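PDB 7CGF: PUM-HD domain-containing protein from Caenorhabditis elegans, which binds RNA through its Pumilio repeat domain and probably recognises 3' untranslated regions of messenger RNAs. Local coordinates for residues A[223-228]-A[232-237]; A[236-241]-A[267-272]. The protein carries 2 engineered substitutions. One frame throughout, in Å; residues are numbered along the deposited sequence.

In the fold
Interactions 1 and 2 are neighbours in the PUM-HD domain, where Pumilio repeats stack into an array that reads RNA base by base. Interaction 1 folds helix 221-225 and the turn after it against helix 230-240, within the predicted repeat 216-251. Interaction 2 continues from the end of helix 230-240, sharing H236 and V237, and reaches across to helix 266-276 of the next predicted repeat. Their centres lie about 8 Å apart, and V234 packs on V269 between them. Along the chain the first contact meets A4 and U3 of chain B and the second meets U3 and G2, so the protein runs N to C as the RNA runs 3' to 5'.

Interaction 1 (A[223-228]-A[232-237]); sequences EIANNQ and YVVQHV. With nucleotides of chain B.
The carbonyl oxygen of Y232, whose ring meets Q228 across this turn, is gripped twice by one residue. H236 N reaches Y232 O at 3.0 Å in the usual helical bond, and the imidazole ND1 of H236 comes from the opposite face of the carbonyl plane, tilted 34° from it. With its NE2 bonded to E203, the imidazole is held at both nitrogens.

The Y232 ring projects from helix 230-240 into the RNA. Its edge carbon CE2 lies 3.6 Å from Q228 O, near the ring plane, while the base of A4 of chain B covers one face, C6 of A4 being 3.3 Å from CG of Y232. U3 of chain B approaches obliquely at the far end, beside CZ and OH of Y232. Q235, one helical turn along from N231, reads the same uracil: extended beyond CG (chi2 -177°), it delivers NE2 to O4 of U3 at 2.9 Å in a nearly straight bond of 169°. The same amide nitrogen also makes a weak hydrogen bond to N231 OD1.

Behind the RNA-facing surface the contact is purely apolar. CG2 of V234, anti to its carbonyl carbon, crosses to I224 CG2 at 3.9 Å and also meets A225 CB at 4.1 Å. Thus the two helices close on each other without a hydrogen bond between the two segments, and the intervening turn is fastened by N227, whose OD1 caps Y229 N and G230 N.

N231, Y232 and Q235 match the Asn-Tyr-x-x-Gln signature by which Pumilio repeats recognise uracil. The amide donor of Q235 suits the carbonyl at O4; cytosine would present an amino group there, so the chemistry is consistent with selection for uracil.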
loop_
_atom_site.group_PDB
_atom_site.type_symbol
_atom_site.label_atom_id
_atom_site.label_comp_id
_atom_site.label_asym_id
_atom_site.label_seq_id
_atom_site.Cartn_x
_atom_site.Cartn_y
_atom_site.Cartn_z
ATOM N N GLU A 223 -0.057 -20.851 4.617
ATOM C CA GLU A 223 -1.387 -20.341 4.294
ATOM C C GLU A 223 -1.309 -18.919 3.766
ATOM O O GLU A 223 -1.999 -18.560 2.798
ATOM C CB GLU A 223 -2.279 -20.365 5.527
ATOM C CG GLU A 223 -2.591 -21.699 6.124
ATOM C CD GLU A 223 -3.240 -21.502 7.471
ATOM O OE1 GLU A 223 -2.512 -21.514 8.504
ATOM O OE2 GLU A 223 -4.464 -21.246 7.468
ATOM N N ILE A 224 -0.490 -18.086 4.407
ATOM C CA ILE A 224 -0.390 -16.693 3.982
ATOM C C ILE A 224 0.285 -16.597 2.616
ATOM O O ILE A 224 -0.128 -15.805 1.754
ATOM C CB ILE A 224 0.343 -15.880 5.056
ATOM C CG1 ILE A 224 -0.455 -15.898 6.366
ATOM C CG2 ILE A 224 0.525 -14.400 4.610
ATOM C CD1 ILE A 224 0.239 -15.156 7.516
ATOM N N ALA A 225 1.309 -17.425 2.385
ATOM C CA ALA A 225 2.071 -17.366 1.143
ATOM C C ALA A 225 1.234 -17.707 -0.082
ATOM O O ALA A 225 1.509 -17.183 -1.166
ATOM C CB ALA A 225 3.271 -18.311 1.214
ATOM N N ASN A 226 0.219 -18.568 0.050
ATOM C CA ASN A 226 -0.628 -18.848 -1.107
ATOM C C ASN A 226 -1.963 -18.114 -1.061
ATOM O O ASN A 226 -2.892 -18.483 -1.792
ATOM C CB ASN A 226 -0.860 -20.350 -1.280
ATOM C CG ASN A 226 -1.410 -20.670 -2.648
ATOM O OD1 ASN A 226 -0.958 -20.103 -3.645
ATOM N ND2 ASN A 226 -2.445 -21.510 -2.705
ATOM N N ASN A 227 -2.090 -17.083 -0.227
ATOM C CA ASN A 227 -3.305 -16.289 -0.223
ATOM C C ASN A 227 -3.228 -15.165 -1.260
ATOM O O ASN A 227 -2.151 -14.643 -1.575
ATOM C CB ASN A 227 -3.554 -15.741 1.189
ATOM C CG ASN A 227 -4.782 -14.874 1.258
ATOM O OD1 ASN A 227 -4.686 -13.655 1.192
ATOM N ND2 ASN A 227 -5.958 -15.506 1.373
ATOM N N GLN A 228 -4.396 -14.812 -1.829
ATOM C CA GLN A 228 -4.422 -13.829 -2.905
ATOM C C GLN A 228 -3.869 -12.482 -2.458
ATOM O O GLN A 228 -3.329 -11.732 -3.277
ATOM C CB GLN A 228 -5.854 -13.655 -3.438
ATOM C CG GLN A 228 -6.807 -13.146 -2.396
ATOM C CD GLN A 228 -8.217 -12.896 -2.915
ATOM O OE1 GLN A 228 -8.412 -12.432 -4.038
ATOM N NE2 GLN A 228 -9.202 -13.188 -2.076
ATOM N N TYR A 232 1.569 -11.155 -1.186
ATOM C CA TYR A 232 2.275 -9.879 -1.209
ATOM C C TYR A 232 2.884 -9.552 0.143
ATOM O O TYR A 232 3.959 -8.940 0.205
ATOM C CB TYR A 232 1.331 -8.757 -1.605
ATOM C CG TYR A 232 0.820 -8.856 -3.028
ATOM C CD1 TYR A 232 1.596 -8.408 -4.084
ATOM C CD2 TYR A 232 -0.444 -9.368 -3.295
ATOM C CE1 TYR A 232 1.132 -8.456 -5.384
ATOM C CE2 TYR A 232 -0.923 -9.427 -4.614
ATOM C CZ TYR A 232 -0.120 -8.973 -5.641
ATOM O OH TYR A 232 -0.596 -9.019 -6.939
ATOM N N VAL A 233 2.214 -9.935 1.232
ATOM C CA VAL A 233 2.790 -9.729 2.562
ATOM C C VAL A 233 4.090 -10.512 2.695
ATOM O O VAL A 233 5.105 -9.996 3.177
ATOM C CB VAL A 233 1.769 -10.125 3.646
ATOM C CG1 VAL A 233 2.416 -10.211 5.027
ATOM C CG2 VAL A 233 0.584 -9.134 3.663
ATOM N N VAL A 234 4.074 -11.776 2.269
ATOM C CA VAL A 234 5.282 -12.590 2.323
ATOM C C VAL A 234 6.369 -12.009 1.422
ATOM O O VAL A 234 7.547 -11.999 1.792
ATOM C CB VAL A 234 4.970 -14.047 1.953
ATOM C CG1 VAL A 234 6.277 -14.835 1.734
ATOM C CG2 VAL A 234 4.128 -14.698 3.048
ATOM N N GLN A 235 6.005 -11.507 0.231
ATOM C CA GLN A 235 7.028 -10.888 -0.601
ATOM C C GLN A 235 7.666 -9.696 0.109
ATOM O O GLN A 235 8.879 -9.482 0.001
ATOM C CB GLN A 235 6.443 -10.483 -1.951
ATOM C CG GLN A 235 6.118 -11.715 -2.780
ATOM C CD GLN A 235 5.621 -11.326 -4.138
ATOM O OE1 GLN A 235 6.366 -10.767 -4.950
ATOM N NE2 GLN A 235 4.338 -11.564 -4.377
ATOM N N HIS A 236 6.883 -8.961 0.898
ATOM C CA HIS A 236 7.436 -7.843 1.658
ATOM C C HIS A 236 8.360 -8.308 2.779
ATOM O O HIS A 236 9.332 -7.605 3.088
ATOM C CB HIS A 236 6.301 -6.972 2.200
ATOM C CG HIS A 236 5.858 -5.917 1.234
ATOM N ND1 HIS A 236 5.279 -6.215 0.020
ATOM C CD2 HIS A 236 5.963 -4.565 1.277
ATOM C CE1 HIS A 236 5.022 -5.094 -0.632
ATOM N NE2 HIS A 236 5.434 -4.079 0.107
ATOM N N VAL A 237 8.072 -9.458 3.404
ATOM C CA VAL A 237 8.994 -10.049 4.386
ATOM C C VAL A 237 10.328 -10.388 3.733
ATOM O O VAL A 237 11.396 -10.079 4.272
ATOM C CB VAL A 237 8.378 -11.292 5.045
ATOM C CG1 VAL A 237 9.409 -11.929 6.033
ATOM C CG2 VAL A 237 7.106 -10.915 5.776
ATOM P P A B 4 -4.453 -8.150 -10.530
ATOM O OP1 A B 4 -5.756 -7.924 -11.198
ATOM O OP2 A B 4 -3.215 -7.588 -11.112
ATOM O "O5'" A B 4 -4.596 -7.609 -9.047
ATOM C "C5'" A B 4 -5.838 -7.732 -8.384
ATOM C "C4'" A B 4 -5.749 -7.363 -6.930
ATOM O "O4'" A B 4 -4.495 -7.807 -6.362
ATOM C "C3'" A B 4 -5.777 -5.889 -6.575
ATOM O "O3'" A B 4 -7.061 -5.304 -6.691
ATOM C "C2'" A B 4 -5.263 -5.915 -5.145
ATOM O "O2'" A B 4 -6.292 -6.339 -4.266
ATOM C "C1'" A B 4 -4.217 -7.030 -5.219
ATOM N N9 A B 4 -2.841 -6.505 -5.235
ATOM C C8 A B 4 -1.963 -6.043 -6.186
ATOM N N7 A B 4 -0.807 -5.656 -5.660
ATOM C C5 A B 4 -0.963 -5.865 -4.281
ATOM C C6 A B 4 -0.172 -5.689 -3.127
ATOM N N6 A B 4 1.073 -5.209 -3.086
ATOM N N1 A B 4 -0.712 -6.037 -1.944
ATOM C C2 A B 4 -1.931 -6.521 -1.875
ATOM N N3 A B 4 -2.774 -6.732 -2.880
ATOM C C4 A B 4 -2.214 -6.378 -4.040
ATOM P P U B 3 -3.918 -13.598 -13.793
ATOM O OP1 U B 3 -5.299 -13.596 -13.247
ATOM O OP2 U B 3 -3.579 -12.804 -14.986
ATOM O "O5'" U B 3 -2.853 -13.129 -12.705
ATOM C "C5'" U B 3 -2.797 -11.785 -12.261
ATOM C "C4'" U B 3 -3.074 -11.743 -10.786
ATOM O "O4'" U B 3 -2.032 -12.451 -10.075
ATOM C "C3'" U B 3 -3.098 -10.373 -10.138
ATOM O "O3'" U B 3 -4.346 -9.740 -10.346
ATOM C "C2'" U B 3 -2.838 -10.695 -8.668
ATOM O "O2'" U B 3 -4.045 -11.086 -8.037
ATOM C "C1'" U B 3 -1.935 -11.932 -8.761
ATOM N N1 U B 3 -0.520 -11.668 -8.407
ATOM C C2 U B 3 -0.248 -11.914 -7.069
ATOM O O2 U B 3 -1.123 -12.297 -6.311
ATOM N N3 U B 3 1.050 -11.700 -6.686
ATOM C C4 U B 3 2.074 -11.251 -7.484
ATOM O O4 U B 3 3.199 -11.092 -7.016
ATOM C C5 U B 3 1.715 -11.016 -8.859
ATOM C C6 U B 3 0.451 -11.219 -9.262
#

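Interaction 2 (A[236-241]-A[267-272]). With nucleotides of chain B.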
loop_
_atom_site.group_PDB
_atom_site.type_symbol
_atom_site.label_atom_id
_atom_site.label_comp_id
_atom_site.label_asym_id
_atom_site.label_seq_id
_atom_site.Cartn_x
_atom_site.Cartn_y
_atom_site.Cartn_z
ATOM N N HIS A 236 6.883 -8.961 0.898
ATOM C CA HIS A 236 7.436 -7.843 1.658
ATOM C C HIS A 236 8.360 -8.308 2.779
ATOM O O HIS A 236 9.332 -7.605 3.088
ATOM C CB HIS A 236 6.301 -6.972 2.200
ATOM C CG HIS A 236 5.858 -5.917 1.234
ATOM N ND1 HIS A 236 5.279 -6.215 0.020
ATOM C CD2 HIS A 236 5.963 -4.565 1.277
ATOM C CE1 HIS A 236 5.022 -5.094 -0.632
ATOM N NE2 HIS A 236 5.434 -4.079 0.107
ATOM N N VAL A 237 8.072 -9.458 3.404
ATOM C CA VAL A 237 8.994 -10.049 4.386
ATOM C C VAL A 237 10.328 -10.388 3.733
ATOM O O VAL A 237 11.396 -10.079 4.272
ATOM C CB VAL A 237 8.378 -11.292 5.045
ATOM C CG1 VAL A 237 9.409 -11.929 6.033
ATOM C CG2 VAL A 237 7.106 -10.915 5.776
ATOM N N ILE A 238 10.289 -11.045 2.565
ATOM C CA ILE A 238 11.526 -11.352 1.849
ATOM C C ILE A 238 12.356 -10.094 1.627
ATOM O O ILE A 238 13.572 -10.077 1.867
ATOM C CB ILE A 238 11.202 -12.064 0.522
ATOM C CG1 ILE A 238 10.649 -13.460 0.824
ATOM C CG2 ILE A 238 12.465 -12.145 -0.365
ATOM C CD1 ILE A 238 9.870 -14.115 -0.346
ATOM N N GLU A 239 11.715 -9.011 1.210
ATOM C CA GLU A 239 12.481 -7.810 0.898
ATOM C C GLU A 239 12.944 -7.084 2.154
ATOM O O GLU A 239 14.098 -6.645 2.225
ATOM C CB GLU A 239 11.662 -6.875 0.021
ATOM C CG GLU A 239 12.448 -5.642 -0.377
ATOM C CD GLU A 239 11.828 -4.887 -1.515
ATOM O OE1 GLU A 239 10.821 -5.366 -2.087
ATOM O OE2 GLU A 239 12.361 -3.811 -1.850
ATOM N N HIS A 240 12.074 -6.957 3.155
ATOM C CA HIS A 240 12.318 -6.064 4.285
ATOM C C HIS A 240 12.683 -6.782 5.577
ATOM O O HIS A 240 12.957 -6.114 6.582
ATOM C CB HIS A 240 11.090 -5.170 4.503
ATOM C CG HIS A 240 10.795 -4.278 3.344
ATOM N ND1 HIS A 240 11.539 -3.152 3.072
ATOM C CD2 HIS A 240 9.841 -4.341 2.382
ATOM C CE1 HIS A 240 11.056 -2.556 1.995
ATOM N NE2 HIS A 240 10.029 -3.260 1.552
ATOM N N GLY A 241 12.692 -8.110 5.589
ATOM C CA GLY A 241 13.035 -8.874 6.772
ATOM C C GLY A 241 14.538 -9.006 6.948
ATOM O O GLY A 241 15.341 -8.428 6.215
ATOM N N SER A 267 3.472 -19.241 -6.125
ATOM C CA SER A 267 4.487 -19.207 -7.176
ATOM C C SER A 267 5.202 -17.860 -7.213
ATOM O O SER A 267 6.410 -17.809 -7.471
ATOM C CB SER A 267 3.862 -19.534 -8.543
ATOM O OG SER A 267 2.903 -18.557 -8.935
ATOM N N ASN A 268 4.494 -16.766 -6.908
ATOM C CA ASN A 268 5.133 -15.456 -6.911
ATOM C C ASN A 268 6.130 -15.317 -5.778
ATOM O O ASN A 268 7.088 -14.541 -5.889
ATOM C CB ASN A 268 4.080 -14.345 -6.790
ATOM C CG ASN A 268 3.050 -14.395 -7.911
ATOM O OD1 ASN A 268 1.883 -14.779 -7.703
ATOM N ND2 ASN A 268 3.480 -14.036 -9.107
ATOM N N VAL A 269 5.899 -16.017 -4.672
ATOM C CA VAL A 269 6.828 -15.963 -3.545
ATOM C C VAL A 269 8.184 -16.544 -3.941
ATOM O O VAL A 269 9.232 -15.982 -3.604
ATOM C CB VAL A 269 6.211 -16.679 -2.331
ATOM C CG1 VAL A 269 7.237 -16.871 -1.196
ATOM C CG2 VAL A 269 4.987 -15.915 -1.845
ATOM N N ILE A 270 8.193 -17.647 -4.698
ATOM C CA ILE A 270 9.476 -18.196 -5.147
ATOM C C ILE A 270 10.183 -17.202 -6.051
ATOM O O ILE A 270 11.398 -17.016 -5.957
ATOM C CB ILE A 270 9.298 -19.546 -5.864
ATOM C CG1 ILE A 270 8.492 -20.510 -5.027
ATOM C CG2 ILE A 270 10.675 -20.158 -6.184
ATOM C CD1 ILE A 270 8.309 -21.845 -5.704
ATOM N N GLU A 271 9.438 -16.550 -6.950
ATOM C CA GLU A 271 10.056 -15.560 -7.819
ATOM C C GLU A 271 10.708 -14.453 -7.008
ATOM O O GLU A 271 11.813 -14.005 -7.331
ATOM C CB GLU A 271 9.023 -14.987 -8.787
ATOM C CG GLU A 271 8.534 -16.019 -9.780
ATOM C CD GLU A 271 7.741 -15.400 -10.922
ATOM O OE1 GLU A 271 8.061 -14.259 -11.327
ATOM O OE2 GLU A 271 6.796 -16.054 -11.408
ATOM N N LYS A 272 10.044 -14.017 -5.934
ATOM C CA LYS A 272 10.604 -12.956 -5.109
ATOM C C LYS A 272 11.896 -13.408 -4.448
ATOM O O LYS A 272 12.845 -12.622 -4.321
ATOM C CB LYS A 272 9.583 -12.515 -4.058
ATOM C CG LYS A 272 10.000 -11.298 -3.254
ATOM C CD LYS A 272 9.924 -10.028 -4.084
ATOM C CE LYS A 272 10.321 -8.818 -3.241
ATOM N NZ LYS A 272 10.286 -7.549 -4.013
ATOM P P U B 3 -3.918 -13.598 -13.793
ATOM O OP1 U B 3 -5.299 -13.596 -13.247
ATOM O OP2 U B 3 -3.579 -12.804 -14.986
ATOM O "O5'" U B 3 -2.853 -13.129 -12.705
ATOM C "C5'" U B 3 -2.797 -11.785 -12.261
ATOM C "C4'" U B 3 -3.074 -11.743 -10.786
ATOM O "O4'" U B 3 -2.032 -12.451 -10.075
ATOM C "C3'" U B 3 -3.098 -10.373 -10.138
ATOM O "O3'" U B 3 -4.346 -9.740 -10.346
ATOM C "C2'" U B 3 -2.838 -10.695 -8.668
ATOM O "O2'" U B 3 -4.045 -11.086 -8.037
ATOM C "C1'" U B 3 -1.935 -11.932 -8.761
ATOM N N1 U B 3 -0.520 -11.668 -8.407
ATOM C C2 U B 3 -0.248 -11.914 -7.069
ATOM O O2 U B 3 -1.123 -12.297 -6.311
ATOM N N3 U B 3 1.050 -11.700 -6.686
ATOM C C4 U B 3 2.074 -11.251 -7.484
ATOM O O4 U B 3 3.199 -11.092 -7.016
ATOM C C5 U B 3 1.715 -11.016 -8.859
ATOM C C6 U B 3 0.451 -11.219 -9.262
ATOM P P G B 2 -2.117 -15.481 -18.801
ATOM O OP1 G B 2 -3.442 -14.818 -18.826
ATOM O OP2 G B 2 -0.955 -14.740 -19.318
ATOM O "O5'" G B 2 -1.848 -15.832 -17.265
ATOM C "C5'" G B 2 -2.651 -16.785 -16.591
ATOM C "C4'" G B 2 -2.277 -16.866 -15.133
ATOM O "O4'" G B 2 -0.919 -17.357 -15.009
ATOM C "C3'" G B 2 -2.259 -15.540 -14.393
ATOM O "O3'" G B 2 -3.559 -15.145 -13.999
ATOM C "C2'" G B 2 -1.298 -15.822 -13.233
ATOM O "O2'" G B 2 -1.934 -16.564 -12.204
ATOM C "C1'" G B 2 -0.278 -16.741 -13.907
ATOM N N9 G B 2 0.906 -15.998 -14.375
ATOM C C8 G B 2 1.068 -15.208 -15.492
ATOM N N7 G B 2 2.259 -14.678 -15.589
ATOM C C5 G B 2 2.932 -15.141 -14.461
ATOM C C6 G B 2 4.259 -14.914 -14.011
ATOM O O6 G B 2 5.154 -14.237 -14.527
ATOM N N1 G B 2 4.515 -15.594 -12.816
ATOM C C2 G B 2 3.615 -16.387 -12.161
ATOM N N2 G B 2 4.052 -16.941 -11.017
ATOM N N3 G B 2 2.363 -16.594 -12.560
ATOM C C4 G B 2 2.110 -15.950 -13.715
#
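K272 lies along I238 where two RNA-facing helices of the Pumilio repeat array run side by side; the short segments 236-240 and 267-272 are almost parallel, at 11°. Its CB starts 4.1 Å from I238 CD1, and CG slides past I238 CG2 at 3.9 Å. A bend at the second torsion (chi2 73°) turns the rest of the chain toward E239, and CE passes E239 CB. NZ then closes a salt bridge to E239 OE1 at 3.0 Å, coming from above the carboxylate plane. A leucine in place of K272 would probably still cover I238 in part but leave the E239 carboxylate without its positive mate. Deeper between the helices, I238 CD1 crosses to V269 CG1 at 3.9 Å, beneath the surface salt bridge.

Another side of helix 266-276 reads the RNA. S267 and E271 form the Ser/Glu pair by which Pumilio repeats recognise guanine, here G2 of chain B. The S267 hydroxyl accepts from N2 of G2 and also bonds K264 O, while E271 OE2 takes two donors of the base edge, N1 of G2 at 2.7 Å and N2 of G2 at 2.9 Å.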